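Side-chain contact in phenazine-1-carboxylate N-methyltransferase (Pseudomonas aeruginosa, PDB 2IP2), which transfers a methyl group from S-adenosyl-L-methionine to phenazine-1-carboxylate, giving 5-methylphenazine-1-carboxylate on the way to the virulence pigment pyocyanin: residues A80-P83 with T84-L87. Numbering follows the deposited sequence.
Sequences ANTP and TSHL
His-86 lays one face of its imidazole over the CB methylene of Asn-81, a CH-pi contact in which Asn-81 CB lies 3.6 Å from the centroid of the His-86 ring, 16° off the ring normal. The methylene, rather than the amide, makes the closest approach to the ring: the amide plane is turned 43° from the imidazole, and its oxygen reaches for Ser-85 instead. The Ser-85 hydroxyl donates to Asn-81 OD1, OG to OD1 2.6 Å, in the plane of the carbonyl and on a lone pair. Ser-85 OG in turn accepts from the backbone N of Thr-82 (N to OG 2.9 Å), in a nearly straight bond. With chi1 at 73°, Ser-85 OG sits between its own N and carbonyl carbon, a setting that turns it back to the residues before the helix, where these two bonds fix the rotation of the hydroxyl.

The bond from Thr-82 N is half of a capping box. In the other half Thr-82, the N-cap, accepts at its side chain from the backbone of Ser-85, OG1 to N 3.2 Å, although the position of this OG1 is less certain. The first turn is further closed by His-86 N to Thr-82 O at 2.9 Å, and the ring lies obliquely beside this carbonyl, His-86 CD2 3.2 Å from Thr-82 O.

The box thus marks the passage from strand 78-81 into the short helix 83-86 within the dimerisation domain. Asn-81 ND2 is hydrogen-bonded to the carboxylate of Glu-38 and to the carbonyl of Ala-34, tying the junction to helix 33-38, while Ser-85 packs on Phe-71 of strand 71-72, the antiparallel neighbour of 78-81. Pro-83 packs on Ala-8, and Thr-84 and Leu-87 on Leu-12, both from helix 6-30 of the second subunit.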
ATOM      1  N   ALA A  80     -16.074  15.200  -8.663  1.00 27.50           N
ATOM      2  CA  ALA A  80     -17.297  14.735  -8.019  1.00 26.96           C
ATOM      3  C   ALA A  80     -16.961  13.465  -7.224  1.00 26.82           C
ATOM      4  O   ALA A  80     -16.015  12.743  -7.569  1.00 26.48           O
ATOM      5  CB  ALA A  80     -18.401  14.422  -9.121  1.00 26.92           C
ATOM      6  N   ASN A  81     -17.731  13.191  -6.178  1.00 26.66           N
ATOM      7  CA  ASN A  81     -17.542  11.945  -5.435  1.00 27.69           C
ATOM      8  C   ASN A  81     -17.965  10.684  -6.210  1.00 29.60           C
ATOM      9  O   ASN A  81     -18.758  10.766  -7.168  1.00 29.09           O
ATOM     10  CB  ASN A  81     -18.247  12.069  -4.073  1.00 27.47           C
ATOM     11  CG  ASN A  81     -17.426  12.893  -3.098  1.00 27.64           C
ATOM     12  OD1 ASN A  81     -16.245  12.587  -2.870  1.00 26.74           O
ATOM     13  ND2 ASN A  81     -18.008  13.982  -2.571  1.00 29.54           N
ATOM     14  N   THR A  82     -17.421   9.536  -5.778  1.00 30.44           N
ATOM     15  CA  THR A  82     -17.764   8.201  -6.267  1.00 30.47           C
ATOM     16  C   THR A  82     -18.274   7.402  -5.049  1.00 32.45           C
ATOM     17  O   THR A  82     -18.132   7.878  -3.905  1.00 32.23           O
ATOM     18  CB  THR A  82     -16.536   7.517  -6.894  1.00 32.19           C
ATOM     19  OG1 THR A  82     -15.467   7.436  -5.927  1.00 32.71           O
ATOM     20  CG2 THR A  82     -16.057   8.275  -8.187  1.00 31.61           C
ATOM     21  N   PRO A  83     -18.922   6.226  -5.255  1.00 32.42           N
ATOM     22  CA  PRO A  83     -19.207   5.422  -4.053  1.00 32.40           C
ATOM     23  C   PRO A  83     -17.992   5.224  -3.100  1.00 31.44           C
ATOM     24  O   PRO A  83     -18.179   5.244  -1.879  1.00 29.99           O
ATOM     25  CB  PRO A  83     -19.686   4.060  -4.597  1.00 31.85           C
ATOM     26  CG  PRO A  83     -19.949   4.274  -6.088  1.00 33.18           C
ATOM     27  CD  PRO A  83     -19.479   5.642  -6.497  1.00 33.67           C
ATOM     28  N   THR A  84     -16.793   5.074  -3.655  1.00 30.49           N
ATOM     29  CA  THR A  84     -15.583   4.909  -2.845  1.00 30.90           C
ATOM     30  C   THR A  84     -15.285   6.208  -2.035  1.00 29.73           C
ATOM     31  O   THR A  84     -15.090   6.140  -0.815  1.00 28.06           O
ATOM     32  CB  THR A  84     -14.330   4.479  -3.690  1.00 31.50           C
ATOM     33  OG1 THR A  84     -14.582   3.214  -4.319  1.00 37.02           O
ATOM     34  CG2 THR A  84     -13.135   4.268  -2.773  1.00 34.22           C
ATOM     35  N   SER A  85     -15.269   7.368  -2.704  1.00 28.76           N
ATOM     36  CA  SER A  85     -14.906   8.625  -2.000  1.00 27.87           C
ATOM     37  C   SER A  85     -15.971   9.127  -0.996  1.00 27.25           C
ATOM     38  O   SER A  85     -15.667   9.783  -0.006  1.00 26.85           O
ATOM     39  CB  SER A  85     -14.466   9.720  -2.965  1.00 27.63           C
ATOM     40  OG  SER A  85     -15.546  10.277  -3.713  1.00 27.96           O
ATOM     41  N   HIS A  86     -17.230   8.823  -1.268  1.00 27.31           N
ATOM     42  CA  HIS A  86     -18.313   9.038  -0.272  1.00 28.13           C
ATOM     43  C   HIS A  86     -17.992   8.404   1.071  1.00 27.06           C
ATOM     44  O   HIS A  86     -18.322   8.929   2.116  1.00 25.05           O
ATOM     45  CB  HIS A  86     -19.650   8.520  -0.831  1.00 28.76           C
ATOM     46  CG  HIS A  86     -20.319   9.476  -1.769  1.00 31.62           C
ATOM     47  ND1 HIS A  86     -20.585  10.786  -1.433  1.00 32.92           N
ATOM     48  CD2 HIS A  86     -20.818   9.298  -3.017  1.00 32.55           C
ATOM     49  CE1 HIS A  86     -21.206  11.378  -2.436  1.00 30.36           C
ATOM     50  NE2 HIS A  86     -21.363  10.495  -3.405  1.00 28.83           N
ATOM     51  N   LEU A  87     -17.282   7.287   1.036  1.00 27.41           N
ATOM     52  CA  LEU A  87     -16.864   6.651   2.289  1.00 28.56           C
ATOM     53  C   LEU A  87     -15.794   7.419   3.044  1.00 27.74           C
ATOM     54  O   LEU A  87     -15.495   7.113   4.212  1.00 29.47           O
ATOM     55  CB  LEU A  87     -16.381   5.231   2.009  1.00 27.68           C
ATOM     56  CG  LEU A  87     -17.459   4.210   1.624  1.00 30.76           C
ATOM     57  CD1 LEU A  87     -16.744   3.027   1.093  1.00 30.99           C
ATOM     58  CD2 LEU A  87     -18.200   3.822   2.888  1.00 33.41           C
TER